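Local coordinates for YrdC-like domain-containing protein (Streptococcus mutans, PDB 3L7V), which is of unknown function but carries a YrdC-like fold, which is consistent with binding double-stranded RNA and a role in tRNA modification, at residues Ser223-Lys228 and Lys269-Asp274; Cys97-Glu102 and Glu175-Glu180; Glu139-Tyr144 and Leu151-Arg156. All blocks are in the same frame, centred on the assembly; numbering follows the deposited sequence.

Interaction 1. Residues Ser223-Lys228 and Lys269-Asp274; sequences SIQPDK and KGLDID. With SO4 (sulfate ion), chain G.
Leu271 meets Ile224 and Gln225 in a small surface contact without a hydrogen bond between the segments. Along 269-274, Lys269 comes first: its backbone N donates to O1 of a sulfate ion at 3.1 Å, and the anion probably came from the crystallisation liquor. Gly270 opens a type II turn that ends at Ile273, with phi and psi near 180°, an extended backbone that a residue without a side chain adopts easily. Leu271 carries the contact. Its CG stands anti to the backbone N (chi1 -170°), which brings the two methyls close to the other segment. Leu271 CD1 lies against the amide end of Gln225, 3.7 Å from Gln225 CD, the two side chains crossing at a slant. Leu271 CD2 reaches Ile224 CG2 more loosely, at 4.4 Å. Glutamine suits this partly exposed place because its flat amide lies against the leucine methyl while NE2 bonds to Tyr234 O. Asp272 then takes the N-cap position without a capping bond from its side chain, and Ile273 starts the helix, buried against Tyr234 and Val238. The contact thus joins the loop following helix 218-223 to the turn between strand 265-268 and helix 273-283, with the backbones of Leu271 and Gln236 hydrogen-bonded beside it.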
loop_
_atom_site.group_PDB
_atom_site.type_symbol
_atom_site.label_atom_id
_atom_site.label_comp_id
_atom_site.label_asym_id
_atom_site.label_seq_id
_atom_site.Cartn_x
_atom_site.Cartn_y
_atom_site.Cartn_z
ATOM N N SER A 223 16.971 -9.163 5.943
ATOM C CA SER A 223 16.535 -10.428 6.553
ATOM C C SER A 223 15.272 -11.026 5.937
ATOM O O SER A 223 14.953 -12.187 6.183
ATOM C CB SER A 223 16.327 -10.274 8.066
ATOM O OG SER A 223 15.062 -9.699 8.360
ATOM N N ILE A 224 14.546 -10.231 5.155
ATOM C CA ILE A 224 13.326 -10.701 4.523
ATOM C C ILE A 224 13.614 -11.697 3.376
ATOM O O ILE A 224 12.831 -12.620 3.139
ATOM C CB ILE A 224 12.463 -9.512 4.024
ATOM C CG1 ILE A 224 12.127 -8.570 5.186
ATOM C CG2 ILE A 224 11.179 -10.001 3.325
ATOM C CD1 ILE A 224 11.301 -9.202 6.334
ATOM N N GLN A 225 14.730 -11.527 2.667
ATOM C CA GLN A 225 15.046 -12.436 1.555
ATOM C C GLN A 225 16.480 -12.989 1.631
ATOM O O GLN A 225 17.306 -12.727 0.753
ATOM C CB GLN A 225 14.782 -11.752 0.203
ATOM C CG GLN A 225 13.457 -11.010 0.138
ATOM C CD GLN A 225 13.202 -10.370 -1.219
ATOM O OE1 GLN A 225 13.110 -11.064 -2.235
ATOM N NE2 GLN A 225 13.096 -9.034 -1.242
ATOM N N PRO A 226 16.775 -13.771 2.679
ATOM C CA PRO A 226 18.150 -14.224 2.937
ATOM C C PRO A 226 18.678 -15.167 1.855
ATOM O O PRO A 226 19.884 -15.385 1.740
ATOM C CB PRO A 226 18.041 -14.981 4.276
ATOM C CG PRO A 226 16.631 -14.800 4.748
ATOM C CD PRO A 226 15.797 -14.412 3.574
ATOM N N ASP A 227 17.774 -15.734 1.072
ATOM C CA ASP A 227 18.153 -16.689 0.041
ATOM C C ASP A 227 18.410 -16.015 -1.310
ATOM O O ASP A 227 18.684 -16.693 -2.298
ATOM C CB ASP A 227 17.061 -17.748 -0.110
ATOM C CG ASP A 227 15.696 -17.139 -0.407
ATOM O OD1 ASP A 227 15.121 -17.472 -1.468
ATOM O OD2 ASP A 227 15.206 -16.320 0.409
ATOM N N LYS A 228 18.313 -14.689 -1.359
ATOM C CA LYS A 228 18.502 -13.974 -2.618
ATOM C C LYS A 228 19.771 -13.140 -2.606
ATOM O O LYS A 228 20.427 -13.017 -1.576
ATOM C CB LYS A 228 17.292 -13.086 -2.931
ATOM C CG LYS A 228 16.002 -13.877 -3.154
ATOM C CD LYS A 228 16.194 -14.945 -4.216
ATOM C CE LYS A 228 14.981 -15.862 -4.339
ATOM N NZ LYS A 228 13.885 -15.259 -5.143
ATOM N N LYS A 269 4.168 -8.386 -10.905
ATOM C CA LYS A 269 4.901 -9.482 -10.263
ATOM C C LYS A 269 5.674 -8.962 -9.033
ATOM O O LYS A 269 6.064 -7.800 -8.997
ATOM C CB LYS A 269 5.856 -10.091 -11.313
ATOM C CG LYS A 269 6.483 -11.422 -10.985
ATOM C CD LYS A 269 7.295 -11.935 -12.177
ATOM C CE LYS A 269 8.023 -13.238 -11.841
ATOM N NZ LYS A 269 8.665 -13.875 -13.032
ATOM N N GLY A 270 5.893 -9.799 -8.023
ATOM C CA GLY A 270 6.596 -9.337 -6.833
ATOM C C GLY A 270 6.792 -10.345 -5.708
ATOM O O GLY A 270 6.616 -11.555 -5.901
ATOM N N LEU A 271 7.170 -9.841 -4.528
ATOM C CA LEU A 271 7.439 -10.684 -3.359
ATOM C C LEU A 271 6.341 -11.759 -3.138
ATOM O O LEU A 271 5.149 -11.446 -3.110
ATOM C CB LEU A 271 7.581 -9.815 -2.096
ATOM C CG LEU A 271 8.096 -10.524 -0.833
ATOM C CD1 LEU A 271 9.555 -10.953 -0.980
ATOM C CD2 LEU A 271 7.921 -9.680 0.427
ATOM N N ASP A 272 6.761 -13.013 -2.986
ATOM C CA ASP A 272 5.861 -14.147 -2.699
ATOM C C ASP A 272 4.795 -14.443 -3.754
ATOM O O ASP A 272 3.728 -14.958 -3.423
ATOM C CB ASP A 272 5.170 -13.983 -1.336
ATOM C CG ASP A 272 6.071 -14.347 -0.169
ATOM O OD1 ASP A 272 7.049 -15.098 -0.363
ATOM O OD2 ASP A 272 5.792 -13.881 0.954
ATOM N N ILE A 273 5.075 -14.133 -5.014
ATOM C CA ILE A 273 4.093 -14.363 -6.074
ATOM C C ILE A 273 3.643 -15.843 -6.126
ATOM O O ILE A 273 2.488 -16.136 -6.438
ATOM C CB ILE A 273 4.605 -13.863 -7.466
ATOM C CG1 ILE A 273 3.539 -14.058 -8.552
ATOM C CG2 ILE A 273 5.932 -14.531 -7.845
ATOM C CD1 ILE A 273 2.245 -13.278 -8.292
ATOM N N ASP A 274 4.551 -16.766 -5.807
ATOM C CA ASP A 274 4.209 -18.192 -5.810
ATOM C C ASP A 274 3.097 -18.568 -4.799
ATOM O O ASP A 274 2.189 -19.341 -5.123
ATOM C CB ASP A 274 5.468 -19.055 -5.594
ATOM C CG ASP A 274 6.104 -18.846 -4.216
ATOM O OD1 ASP A 274 6.548 -19.836 -3.606
ATOM O OD2 ASP A 274 6.150 -17.697 -3.728
HETATM S S SO4 G . 6.301 -6.069 -13.716
HETATM O O1 SO4 G . 4.989 -6.411 -13.177
HETATM O O2 SO4 G . 6.393 -6.561 -15.085
HETATM O O3 SO4 G . 6.476 -4.619 -13.709
HETATM O O4 SO4 G . 7.339 -6.691 -12.897
#

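Interaction 2. Residues Cys97-Glu102 and Glu175-Glu180; sequences CGSMEE and EMWEKE
Trp177 and Glu102 form a partly buried CH-pi and stacking contact between the first turn of helix 100-106 and the C-terminal part of helix 167-180. The glutamate chain lies over one face of the indole: Glu102 CG sits 3.6 Å from the centroid of the six-membered ring of Trp177, only 7° off its normal. Further along, the carboxylate lies nearly parallel to the ring, the planes 9° apart, with Glu102 CD 3.7 Å from Trp177 CE3. On the other side of CG, Glu102 CB approaches Trp177 CE2, also at 3.7 Å, so that the whole extended chain is laid on the ring. Tryptophan suits the place because its broad flat face takes the length of the glutamate chain. Both residues hold CG anti to the backbone N, which sends each side chain out from its helix to meet the other. The carboxylate is steadied from its own segment: Gly98 N donates to Glu102 OE1 at 3.2 Å, almost straight at 173°, on the anti side and out of the carboxylate plane. This bond gives a partner to an oxygen of a buried acid, and should help to fix the rotation of the group over the indole. Ser99 is the N-cap, a place suited to a short hydroxyl side chain; its OG accepts a weak bond from Glu102 N and comes obliquely to Trp177 CD1 at 4.4 Å. Around the pair, Met183 also touches Glu102, Met100 packs on helix 111-123, and Met176, next to the tryptophan, packs on helix 47-54.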
loop_
_atom_site.group_PDB
_atom_site.type_symbol
_atom_site.label_atom_id
_atom_site.label_comp_id
_atom_site.label_asym_id
_atom_site.label_seq_id
_atom_site.Cartn_x
_atom_site.Cartn_y
_atom_site.Cartn_z
ATOM N N CYS A 97 -3.480 -0.046 5.046
ATOM C CA CYS A 97 -4.448 -0.558 6.039
ATOM C C CYS A 97 -3.774 -1.186 7.274
ATOM O O CYS A 97 -2.924 -2.067 7.151
ATOM C CB CYS A 97 -5.428 -1.575 5.391
ATOM S SG CYS A 97 -6.572 -0.880 4.130
ATOM N N GLY A 98 -4.175 -0.742 8.461
ATOM C CA GLY A 98 -3.609 -1.234 9.706
ATOM C C GLY A 98 -4.423 -2.358 10.347
ATOM O O GLY A 98 -4.032 -2.906 11.390
ATOM N N SER A 99 -5.557 -2.698 9.733
ATOM C CA SER A 99 -6.376 -3.815 10.200
ATOM C C SER A 99 -7.453 -4.151 9.200
ATOM O O SER A 99 -7.773 -3.348 8.314
ATOM C CB SER A 99 -7.035 -3.502 11.552
ATOM O OG SER A 99 -7.915 -2.396 11.440
HETATM N N MSE A 100 -8.035 -5.331 9.372
HETATM C CA MSE A 100 -9.113 -5.793 8.499
HETATM C C MSE A 100 -10.370 -4.961 8.674
HETATM O O MSE A 100 -11.192 -4.856 7.765
HETATM C CB MSE A 100 -9.413 -7.274 8.748
HETATM C CG MSE A 100 -8.320 -8.203 8.246
HETATM SE SE MSE A 100 -8.157 -8.379 6.282
HETATM C CE MSE A 100 -9.999 -8.951 5.863
ATOM N N GLU A 101 -10.509 -4.365 9.852
ATOM C CA GLU A 101 -11.664 -3.530 10.166
ATOM C C GLU A 101 -11.656 -2.242 9.349
ATOM O O GLU A 101 -12.692 -1.837 8.820
ATOM C CB GLU A 101 -11.704 -3.212 11.664
ATOM N N GLU A 102 -10.492 -1.601 9.243
ATOM C CA GLU A 102 -10.359 -0.417 8.380
ATOM C C GLU A 102 -10.657 -0.754 6.919
ATOM O O GLU A 102 -11.395 -0.037 6.248
ATOM C CB GLU A 102 -8.971 0.236 8.500
ATOM C CG GLU A 102 -8.794 1.446 7.573
ATOM C CD GLU A 102 -7.395 2.054 7.622
ATOM O OE1 GLU A 102 -6.506 1.500 8.308
ATOM O OE2 GLU A 102 -7.189 3.101 6.978
ATOM N N GLU A 175 -2.153 2.912 14.931
ATOM C CA GLU A 175 -2.365 3.999 15.895
ATOM C C GLU A 175 -3.182 5.141 15.309
ATOM O O GLU A 175 -4.086 5.655 15.960
ATOM C CB GLU A 175 -1.033 4.559 16.405
ATOM C CG GLU A 175 -0.446 3.800 17.574
ATOM C CD GLU A 175 -1.310 3.874 18.821
ATOM O OE1 GLU A 175 -1.737 4.985 19.185
ATOM O OE2 GLU A 175 -1.552 2.820 19.444
HETATM N N MSE A 176 -2.847 5.559 14.090
HETATM C CA MSE A 176 -3.569 6.658 13.444
HETATM C C MSE A 176 -5.050 6.311 13.281
HETATM O O MSE A 176 -5.925 7.117 13.613
HETATM C CB MSE A 176 -2.939 7.034 12.102
HETATM C CG MSE A 176 -1.595 7.800 12.200
HETATM SE SE MSE A 176 -1.751 9.712 12.706
HETATM C CE MSE A 176 -2.363 10.512 11.023
ATOM N N TRP A 177 -5.330 5.110 12.789
ATOM C CA TRP A 177 -6.715 4.659 12.640
ATOM C C TRP A 177 -7.488 4.546 13.970
ATOM O O TRP A 177 -8.542 5.151 14.144
ATOM C CB TRP A 177 -6.781 3.319 11.900
ATOM C CG TRP A 177 -8.185 2.853 11.695
ATOM C CD1 TRP A 177 -8.824 1.853 12.373
ATOM C CD2 TRP A 177 -9.146 3.394 10.774
ATOM N NE1 TRP A 177 -10.113 1.731 11.922
ATOM C CE2 TRP A 177 -10.340 2.662 10.943
ATOM C CE3 TRP A 177 -9.113 4.425 9.823
ATOM C CZ2 TRP A 177 -11.497 2.923 10.191
ATOM C CZ3 TRP A 177 -10.267 4.684 9.070
ATOM C CH2 TRP A 177 -11.443 3.936 9.266
ATOM N N GLU A 178 -6.962 3.757 14.900
ATOM C CA GLU A 178 -7.700 3.431 16.116
ATOM C C GLU A 178 -7.774 4.598 17.104
ATOM O O GLU A 178 -8.742 4.729 17.838
ATOM C CB GLU A 178 -7.115 2.180 16.787
ATOM C CG GLU A 178 -7.545 0.865 16.135
ATOM C CD GLU A 178 -6.851 -0.373 16.720
ATOM O OE1 GLU A 178 -6.121 -0.247 17.727
ATOM O OE2 GLU A 178 -7.037 -1.483 16.168
ATOM N N LYS A 179 -6.765 5.458 17.119
ATOM C CA LYS A 179 -6.742 6.519 18.118
ATOM C C LYS A 179 -7.044 7.920 17.604
ATOM O O LYS A 179 -7.242 8.834 18.395
ATOM C CB LYS A 179 -5.442 6.489 18.930
ATOM C CG LYS A 179 -5.310 5.216 19.753
ATOM C CD LYS A 179 -4.234 5.320 20.818
ATOM C CE LYS A 179 -4.267 4.098 21.740
ATOM N NZ LYS A 179 -4.206 2.791 21.003
ATOM N N GLU A 180 -7.116 8.100 16.294
ATOM C CA GLU A 180 -7.407 9.428 15.763
ATOM C C GLU A 180 -8.422 9.363 14.633
ATOM O O GLU A 180 -8.858 10.392 14.118
ATOM C CB GLU A 180 -6.121 10.108 15.272
ATOM C CG GLU A 180 -5.028 10.187 16.315
ATOM C CD GLU A 180 -5.186 11.394 17.226
ATOM O OE1 GLU A 180 -5.836 12.372 16.796
ATOM O OE2 GLU A 180 -4.649 11.374 18.357
#

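Interaction 3. Residues Glu139-Tyr144 and Leu151-Arg156; sequences EKLKAY and LMTDIR
Leu141 meets both Met152 and Thr153, and through it the helix 135-143 packs on the end of the short, weakly bonded helix 149-152 and the loop that follows. Within 139-144, Glu139 accepts from Ala143 N through its backbone O at 2.9 Å, an ordinary helical bond that spans the leucine. Leu141 itself points its branch at the other segment, CG lying opposite the backbone N (chi1 -177°), and its two methyls divide the work. Leu141 CD1 goes tip to tip with the selenium of Met152, a selenomethionine, at 4.1 Å. Leu141 CD2 meets Thr153 CG2 end to end at 4.2 Å. A forked side chain thus fits two neighbours at once, while the methionine chain, bent at both chi2 and chi3, brings its selenium close to the leucine. Next along the helix, Lys142 touches Glu149. Thr153 suits its place by having two unlike branches: the methyl faces Leu141, whereas OG1 is hydrogen-bonded to Glu149 O. Trp133 touches Leu141, Met152 and Thr153 alike and adds apolar surface, and Leu78 of helix 75-85 touches Met152. With all three touching residues buried and no polar bond between the segments, the contact depends on shape and on exclusion of water; the threonine hydroxyl can be buried because a backbone carbonyl takes it up.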
loop_
_atom_site.group_PDB
_atom_site.type_symbol
_atom_site.label_atom_id
_atom_site.label_comp_id
_atom_site.label_asym_id
_atom_site.label_seq_id
_atom_site.Cartn_x
_atom_site.Cartn_y
_atom_site.Cartn_z
ATOM N N GLU A 139 -17.949 9.769 0.501
ATOM C CA GLU A 139 -18.500 11.039 0.991
ATOM C C GLU A 139 -17.675 11.579 2.151
ATOM O O GLU A 139 -17.240 12.726 2.126
ATOM C CB GLU A 139 -19.963 10.898 1.423
ATOM C CG GLU A 139 -20.935 10.768 0.262
ATOM C CD GLU A 139 -20.656 11.777 -0.831
ATOM O OE1 GLU A 139 -20.498 12.974 -0.508
ATOM O OE2 GLU A 139 -20.590 11.372 -2.011
ATOM N N LYS A 140 -17.466 10.752 3.170
ATOM C CA LYS A 140 -16.594 11.126 4.275
ATOM C C LYS A 140 -15.207 11.555 3.777
ATOM O O LYS A 140 -14.702 12.602 4.175
ATOM C CB LYS A 140 -16.493 9.994 5.290
ATOM C CG LYS A 140 -17.739 9.836 6.154
ATOM N N LEU A 141 -14.606 10.759 2.894
ATOM C CA LEU A 141 -13.331 11.124 2.274
ATOM C C LEU A 141 -13.340 12.581 1.808
ATOM O O LEU A 141 -12.449 13.360 2.146
ATOM C CB LEU A 141 -13.019 10.196 1.092
ATOM C CG LEU A 141 -11.683 10.364 0.356
ATOM C CD1 LEU A 141 -10.483 10.207 1.299
ATOM C CD2 LEU A 141 -11.583 9.376 -0.801
ATOM N N LYS A 142 -14.362 12.945 1.038
ATOM C CA LYS A 142 -14.471 14.294 0.486
ATOM C C LYS A 142 -14.822 15.345 1.541
ATOM O O LYS A 142 -14.549 16.531 1.362
ATOM C CB LYS A 142 -15.488 14.322 -0.655
ATOM C CG LYS A 142 -15.112 13.410 -1.803
ATOM C CD LYS A 142 -15.873 13.749 -3.062
ATOM C CE LYS A 142 -17.369 13.710 -2.834
ATOM N NZ LYS A 142 -18.087 14.222 -4.032
ATOM N N ALA A 143 -15.422 14.906 2.640
ATOM C CA ALA A 143 -15.780 15.825 3.711
ATOM C C ALA A 143 -14.578 16.625 4.218
ATOM O O ALA A 143 -14.733 17.773 4.627
ATOM C CB ALA A 143 -16.451 15.078 4.860
ATOM N N TYR A 144 -13.386 16.030 4.193
ATOM C CA TYR A 144 -12.194 16.712 4.705
ATOM C C TYR A 144 -11.993 18.054 4.020
ATOM O O TYR A 144 -11.423 18.975 4.592
ATOM C CB TYR A 144 -10.943 15.863 4.516
ATOM C CG TYR A 144 -10.848 14.647 5.410
ATOM C CD1 TYR A 144 -11.097 13.373 4.906
ATOM C CD2 TYR A 144 -10.488 14.765 6.743
ATOM C CE1 TYR A 144 -11.001 12.260 5.702
ATOM C CE2 TYR A 144 -10.383 13.651 7.549
ATOM C CZ TYR A 144 -10.645 12.401 7.023
ATOM O OH TYR A 144 -10.547 11.282 7.814
ATOM N N LEU A 151 -5.309 13.035 -5.367
ATOM C CA LEU A 151 -3.977 12.421 -5.336
ATOM C C LEU A 151 -3.895 10.972 -4.786
ATOM O O LEU A 151 -2.830 10.356 -4.831
ATOM C CB LEU A 151 -2.974 13.330 -4.603
ATOM C CG LEU A 151 -2.544 14.658 -5.248
ATOM C CD1 LEU A 151 -2.120 14.478 -6.699
ATOM C CD2 LEU A 151 -3.656 15.671 -5.161
HETATM N N MSE A 152 -4.996 10.423 -4.279
HETATM C CA MSE A 152 -4.973 9.036 -3.807
HETATM C C MSE A 152 -6.137 8.142 -4.292
HETATM O O MSE A 152 -6.307 7.024 -3.818
HETATM C CB MSE A 152 -4.785 8.966 -2.284
HETATM C CG MSE A 152 -5.406 10.109 -1.486
HETATM SE SE MSE A 152 -7.346 10.015 -1.316
HETATM C CE MSE A 152 -7.526 8.070 -0.980
ATOM N N THR A 153 -6.935 8.655 -5.225
ATOM C CA THR A 153 -7.830 7.832 -6.032
ATOM C C THR A 153 -7.566 8.184 -7.489
ATOM O O THR A 153 -7.007 9.245 -7.782
ATOM C CB THR A 153 -9.336 8.077 -5.731
ATOM O OG1 THR A 153 -9.747 9.336 -6.270
ATOM C CG2 THR A 153 -9.622 8.048 -4.242
ATOM N N ASP A 154 -7.957 7.306 -8.404
ATOM C CA ASP A 154 -7.878 7.638 -9.818
ATOM C C ASP A 154 -9.221 8.206 -10.283
ATOM O O ASP A 154 -10.139 8.399 -9.478
ATOM C CB ASP A 154 -7.456 6.424 -10.657
ATOM C CG ASP A 154 -8.522 5.329 -10.695
ATOM O OD1 ASP A 154 -8.419 4.446 -11.561
ATOM O OD2 ASP A 154 -9.462 5.350 -9.872
ATOM N N ILE A 155 -9.337 8.484 -11.578
ATOM C CA ILE A 155 -10.551 9.109 -12.112
ATOM C C ILE A 155 -11.791 8.204 -12.049
ATOM O O ILE A 155 -12.915 8.701 -12.062
ATOM C CB ILE A 155 -10.344 9.615 -13.556
ATOM C CG1 ILE A 155 -9.739 8.515 -14.427
ATOM C CG2 ILE A 155 -9.443 10.843 -13.572
ATOM C CD1 ILE A 155 -9.382 8.971 -15.826
ATOM N N ARG A 156 -11.596 6.888 -11.984
ATOM C CA ARG A 156 -12.725 5.957 -11.872
ATOM C C ARG A 156 -13.189 5.805 -10.428
ATOM O O ARG A 156 -14.219 5.185 -10.168
ATOM C CB ARG A 156 -12.368 4.572 -12.411
ATOM C CG ARG A 156 -11.470 4.571 -13.622
ATOM C CD ARG A 156 -10.321 3.596 -13.404
ATOM N NE ARG A 156 -10.582 2.258 -13.919
ATOM C CZ ARG A 156 -9.961 1.158 -13.502
ATOM N NH1 ARG A 156 -9.053 1.217 -12.533
ATOM N NH2 ARG A 156 -10.264 -0.007 -14.051
#

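The three contacts are separate, and none touches another. Interactions 2 and 3 are the nearer pair, their centres about 18 Å apart and nearest atoms about 7 Å; interaction 3, a local contact between successive helices, is nested in the 72-residue span of helices and strands that interaction 2 closes. All four of their segments belong to the YrdC-like part of the chain. Interaction 1 comes later in the sequence, its centre about 27 Å from that of interaction 2 and about 33 Å from that of interaction 3; interactions 1 and 3 lie on opposite sides of the chain's centre. Together they join helices and loops to one another at three separate places in a chain with one mixed sheet.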